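Local atomic coordinates of nitric oxide dioxygenase (Rhodothermus marinus DSM 4252, PDB entry 6WK3), a protein that binds heme and, as a globin of the nitric oxide dioxygenase family, probably oxygen, and was engineered here as a carbene transferase. Residues A88-A92 with V93-L97; E100-R103 with D104-E108. The protein carries 1 engineered substitution. All coordinates share one frame; numbering follows the deposited sequence.

Interaction 1: residues A88-A92 with V93-L97; sequences AGVQA and VHYPL. With HEM (protoporphyrin IX containing Fe), chain E.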
# COMPACT_ATOMS: atom_id res chain seq x y z
N ALA A 88 -6.33 -1.58 -1.70
CA ALA A 88 -7.32 -1.06 -2.64
C ALA A 88 -8.57 -1.91 -2.75
O ALA A 88 -9.52 -1.49 -3.42
CB ALA A 88 -6.69 -0.90 -4.03
N GLY A 89 -8.61 -3.08 -2.13
CA GLY A 89 -9.80 -3.91 -2.20
C GLY A 89 -9.87 -4.80 -3.42
O GLY A 89 -10.98 -5.17 -3.83
N VAL A 90 -8.73 -5.16 -4.00
CA VAL A 90 -8.73 -6.07 -5.14
C VAL A 90 -9.25 -7.43 -4.70
O VAL A 90 -8.93 -7.92 -3.61
CB VAL A 90 -7.32 -6.17 -5.75
CG1 VAL A 90 -7.26 -7.30 -6.78
CG2 VAL A 90 -6.93 -4.84 -6.37
N GLN A 91 -10.08 -8.03 -5.55
CA GLN A 91 -10.83 -9.23 -5.21
C GLN A 91 -10.41 -10.38 -6.10
O GLN A 91 -9.87 -10.19 -7.19
CB GLN A 91 -12.34 -8.99 -5.33
CG GLN A 91 -12.91 -8.03 -4.29
CD GLN A 91 -12.61 -8.47 -2.86
OE1 GLN A 91 -12.55 -9.66 -2.56
NE2 GLN A 91 -12.41 -7.50 -1.98
N ALA A 92 -10.69 -11.60 -5.62
CA ALA A 92 -10.29 -12.80 -6.35
C ALA A 92 -10.90 -12.83 -7.74
O ALA A 92 -10.25 -13.29 -8.70
CB ALA A 92 -10.69 -14.04 -5.56
N VAL A 93 -12.13 -12.35 -7.89
CA VAL A 93 -12.81 -12.42 -9.18
C VAL A 93 -12.33 -11.37 -10.17
O VAL A 93 -12.72 -11.43 -11.34
CB VAL A 93 -14.34 -12.30 -8.99
CG1 VAL A 93 -14.90 -13.63 -8.50
CG2 VAL A 93 -14.67 -11.17 -8.03
N HIS A 94 -11.51 -10.42 -9.73
CA HIS A 94 -10.94 -9.45 -10.66
C HIS A 94 -9.85 -10.07 -11.53
O HIS A 94 -9.64 -9.62 -12.66
CB HIS A 94 -10.38 -8.25 -9.90
CG HIS A 94 -11.43 -7.39 -9.26
ND1 HIS A 94 -11.33 -6.93 -7.97
CD2 HIS A 94 -12.59 -6.90 -9.75
CE1 HIS A 94 -12.38 -6.19 -7.68
NE2 HIS A 94 -13.17 -6.16 -8.74
N TYR A 95 -9.16 -11.08 -11.02
CA TYR A 95 -8.00 -11.62 -11.73
C TYR A 95 -8.32 -12.16 -13.12
O TYR A 95 -7.51 -11.93 -14.03
CB TYR A 95 -7.32 -12.69 -10.86
CG TYR A 95 -6.51 -12.07 -9.76
CD1 TYR A 95 -5.21 -11.65 -9.98
CD2 TYR A 95 -7.06 -11.85 -8.50
CE1 TYR A 95 -4.47 -11.05 -8.98
CE2 TYR A 95 -6.33 -11.25 -7.49
CZ TYR A 95 -5.03 -10.86 -7.74
OH TYR A 95 -4.28 -10.27 -6.75
N PRO A 96 -9.44 -12.86 -13.36
CA PRO A 96 -9.76 -13.21 -14.76
C PRO A 96 -9.93 -11.99 -15.65
O PRO A 96 -9.57 -12.05 -16.83
CB PRO A 96 -11.06 -14.01 -14.62
CG PRO A 96 -11.01 -14.58 -13.26
CD PRO A 96 -10.36 -13.52 -12.42
N LEU A 97 -10.46 -10.88 -15.12
CA LEU A 97 -10.67 -9.70 -15.95
C LEU A 97 -9.35 -9.09 -16.40
O LEU A 97 -9.21 -8.69 -17.56
CB LEU A 97 -11.49 -8.66 -15.20
CG LEU A 97 -12.60 -9.16 -14.28
CD1 LEU A 97 -13.26 -7.99 -13.56
CD2 LEU A 97 -13.61 -9.97 -15.07
CHA HEM E . -1.02 -2.38 -7.90
CHB HEM E . 0.85 -6.12 -10.40
CHC HEM E . -3.61 -7.98 -10.56
CHD HEM E . -5.42 -3.59 -9.52
C1A HEM E . -0.12 -3.24 -8.50
C2A HEM E . 1.33 -3.12 -8.49
C3A HEM E . 1.84 -4.15 -9.18
C4A HEM E . 0.75 -4.96 -9.65
CMA HEM E . 3.34 -4.41 -9.42
CAA HEM E . 2.13 -2.01 -7.80
CBA HEM E . 2.43 -2.45 -6.37
CGA HEM E . 3.38 -1.48 -5.73
O1A HEM E . 2.91 -0.56 -5.01
O2A HEM E . 4.62 -1.61 -5.93
C1B HEM E . -0.19 -7.00 -10.62
C2B HEM E . -0.09 -8.33 -11.19
C3B HEM E . -1.34 -8.84 -11.24
C4B HEM E . -2.25 -7.85 -10.70
CMB HEM E . 1.23 -8.97 -11.65
CAB HEM E . -1.81 -10.23 -11.74
CBB HEM E . -1.01 -11.29 -11.83
C1C HEM E . -4.51 -6.96 -10.33
C2C HEM E . -5.95 -7.06 -10.37
C3C HEM E . -6.46 -5.86 -10.10
C4C HEM E . -5.37 -4.93 -9.85
CMC HEM E . -6.75 -8.34 -10.68
CAC HEM E . -7.98 -5.57 -10.05
CBC HEM E . -8.46 -4.36 -10.32
C1D HEM E . -4.42 -2.90 -8.87
C2D HEM E . -4.54 -1.69 -8.06
C3D HEM E . -3.31 -1.37 -7.63
C4D HEM E . -2.38 -2.35 -8.13
CMD HEM E . -5.85 -0.94 -7.78
CAD HEM E . -2.88 -0.17 -6.74
CBD HEM E . -3.30 -0.41 -5.30
CGD HEM E . -2.51 0.47 -4.36
O1D HEM E . -1.37 0.88 -4.71
O2D HEM E . -3.03 0.76 -3.25
NA HEM E . -0.43 -4.38 -9.22
NB HEM E . -1.51 -6.74 -10.34
NC HEM E . -4.20 -5.65 -10.01
ND HEM E . -3.09 -3.26 -8.88
FE HEM E . -2.31 -4.96 -9.71
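Q91 and H94 hold the turn between helices 75-88 and 94-110 through two hydrogen bonds running in opposite directions. The amide N of Q91 donates to H94 ND1 (2.9 Å), and H94 N donates to Q91 O (3.0 Å). The first donor meets the imidazole near its edge, tilted 22° from the ring plane; the second stands above the carbonyl plane. With CG of H94 beside its own backbone N (chi1 -70°), the ring folds back to the Q91 amide, where Q91 CB approaches ND1 to 3.5 Å. On the heme side, H94 CB rests 3.6 Å from HEM CAC. A92 contributes its carbonyl: A92 O takes a weak bond from Y95 N (3.4 Å) and lies at the edge of the Y95 ring. One face of that ring receives the heme methyl CMC, and Y95 CE1 comes 3.6 Å from HEM CHC, while V90 CG2 packs 3.7 Å from HEM CHD. The Y95 hydroxyl bonds to E137 and, weakly, to ND1 of H85, the axial ligand of the heme iron. Lacking the hydroxyl, a phenylalanine in place of Y95 would probably leave E137 without its mate and the H85 ring less restrained in its rotation. G89, with positive phi, closes helix 75-88 in a Schellman motif. The whole is the FG corner on the proximal side of a globin heme pocket, with a histidine-tyrosine-glutamate network as in flavohemoglobins.

Interaction 2: residues E100-R103 with D104-E108; sequences ECLR and DAIKE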
# COMPACT_ATOMS: atom_id res chain seq x y z
N GLU A 100 -7.78 -11.21 -19.12
CA GLU A 100 -8.45 -10.94 -20.39
C GLU A 100 -7.88 -9.70 -21.05
O GLU A 100 -7.52 -9.72 -22.24
CB GLU A 100 -9.96 -10.79 -20.15
CG GLU A 100 -10.76 -10.47 -21.40
CD GLU A 100 -12.06 -9.76 -21.08
OE1 GLU A 100 -12.34 -8.72 -21.72
OE2 GLU A 100 -12.81 -10.23 -20.20
N CYS A 101 -7.76 -8.61 -20.29
CA CYS A 101 -7.23 -7.36 -20.83
C CYS A 101 -5.74 -7.46 -21.13
O CYS A 101 -5.25 -6.82 -22.07
CB CYS A 101 -7.51 -6.21 -19.87
SG CYS A 101 -9.27 -6.01 -19.48
N LEU A 102 -5.00 -8.24 -20.33
CA LEU A 102 -3.56 -8.40 -20.57
C LEU A 102 -3.30 -9.25 -21.81
O LEU A 102 -2.36 -8.98 -22.57
CB LEU A 102 -2.90 -9.01 -19.34
CG LEU A 102 -1.42 -9.42 -19.45
CD1 LEU A 102 -0.56 -8.22 -19.80
CD2 LEU A 102 -0.96 -10.06 -18.14
N ARG A 103 -4.12 -10.28 -22.03
CA ARG A 103 -3.99 -11.09 -23.24
C ARG A 103 -4.15 -10.23 -24.48
O ARG A 103 -3.33 -10.28 -25.40
CB ARG A 103 -5.01 -12.23 -23.23
CG ARG A 103 -4.76 -13.29 -24.29
CD ARG A 103 -6.04 -13.75 -24.96
NE ARG A 103 -7.10 -14.09 -24.01
CZ ARG A 103 -8.29 -13.50 -23.98
NH1 ARG A 103 -8.57 -12.53 -24.85
NH2 ARG A 103 -9.20 -13.86 -23.09
N ASP A 104 -5.21 -9.41 -24.51
CA ASP A 104 -5.46 -8.58 -25.68
C ASP A 104 -4.46 -7.44 -25.79
O ASP A 104 -4.19 -6.97 -26.90
CB ASP A 104 -6.90 -8.07 -25.65
CG ASP A 104 -7.93 -9.20 -25.73
OD1 ASP A 104 -7.60 -10.28 -26.27
OD2 ASP A 104 -9.06 -9.02 -25.23
N ALA A 105 -3.91 -6.97 -24.67
CA ALA A 105 -2.82 -6.00 -24.74
C ALA A 105 -1.60 -6.61 -25.43
O ALA A 105 -0.95 -5.95 -26.24
CB ALA A 105 -2.46 -5.50 -23.35
N ILE A 106 -1.29 -7.86 -25.11
CA ILE A 106 -0.16 -8.53 -25.76
C ILE A 106 -0.46 -8.77 -27.24
O ILE A 106 0.40 -8.54 -28.10
CB ILE A 106 0.17 -9.85 -25.02
CG1 ILE A 106 0.75 -9.54 -23.64
CG2 ILE A 106 1.16 -10.68 -25.83
CD1 ILE A 106 0.97 -10.78 -22.77
N LYS A 107 -1.69 -9.20 -27.56
CA LYS A 107 -2.08 -9.40 -28.96
C LYS A 107 -1.93 -8.12 -29.77
O LYS A 107 -1.51 -8.15 -30.93
CB LYS A 107 -3.52 -9.90 -29.04
CG LYS A 107 -3.69 -11.39 -28.83
CD LYS A 107 -5.15 -11.80 -28.96
CE LYS A 107 -5.39 -13.18 -28.38
NZ LYS A 107 -6.82 -13.55 -28.30
N GLU A 108 -2.26 -6.98 -29.16
CA GLU A 108 -2.23 -5.72 -29.89
C GLU A 108 -0.81 -5.20 -30.06
O GLU A 108 -0.41 -4.81 -31.17
CB GLU A 108 -3.10 -4.69 -29.16
CG GLU A 108 -3.50 -3.49 -29.98
CD GLU A 108 -4.27 -2.49 -29.14
OE1 GLU A 108 -3.64 -1.58 -28.57
OE2 GLU A 108 -5.51 -2.63 -29.05
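Neighbouring turns of one helix, 94-110, are joined here by backbone bonds and by a salt-bridge network of R103, D104 and K107 on its partly exposed side. R103 and D104 run alongside each other in the same direction, and NH1 of R103 reaches OD1 of D104 at 2.8 Å. The carboxylate oxygen meets the guanidinium at its edge, but the planes are turned 64° apart, and at an N-H...O angle of 126° the hydrogen bond is weak. R103 gets there by leaving with CG anti to its backbone N (chi1 -167°) and then bending at chi2 and chi3, which brings the rim of one guanidinium face above the carbonyl oxygen of E100. K107, straight from CG outward, runs alongside, its NZ 3.4 Å from R103 CD and in a long salt bridge of 3.9 Å to D104 OD1. Two cations thus converge on OD1, while OD2 of D104 pairs with R39, which also pairs with E100 OE1; E100 OE2 is hydrogen-bonded to Y40 OH. The three basic groups would probably favour an ionised D104 despite the nearby E100 carboxylate. Beneath the charges run regular helical bonds, among them A105 N to C101 O (2.9 Å) and K107 N to R103 O (2.9 Å). On the buried side, L102 CD1 meets I106 CD1 at 4.2 Å. L102 packs on I28 and M32 of helix 18-39 and on Y126 of helix 116-145, whose L119 touches R103, I106 and K107.

How the interactions relate
Both contacts use helix 94-110, following each other along the chain with centres about 17 Å apart. Interaction 1 forms the entry to the helix, where a loop folds back on the first turn; interaction 2 lies wholly within the helix further along. Each is partly buried, but the buried part differs: V90 and Y95 face the heme in 88-97, whereas C101, L102, A105 and I106 turn inward in 100-108. The polar chemistry differs too. The corner relies on backbone bonds, one of them to an imidazole nitrogen, with tyrosine tied to helix 116-145; the later turns carry charged groups, linked through R39 to helix 18-39.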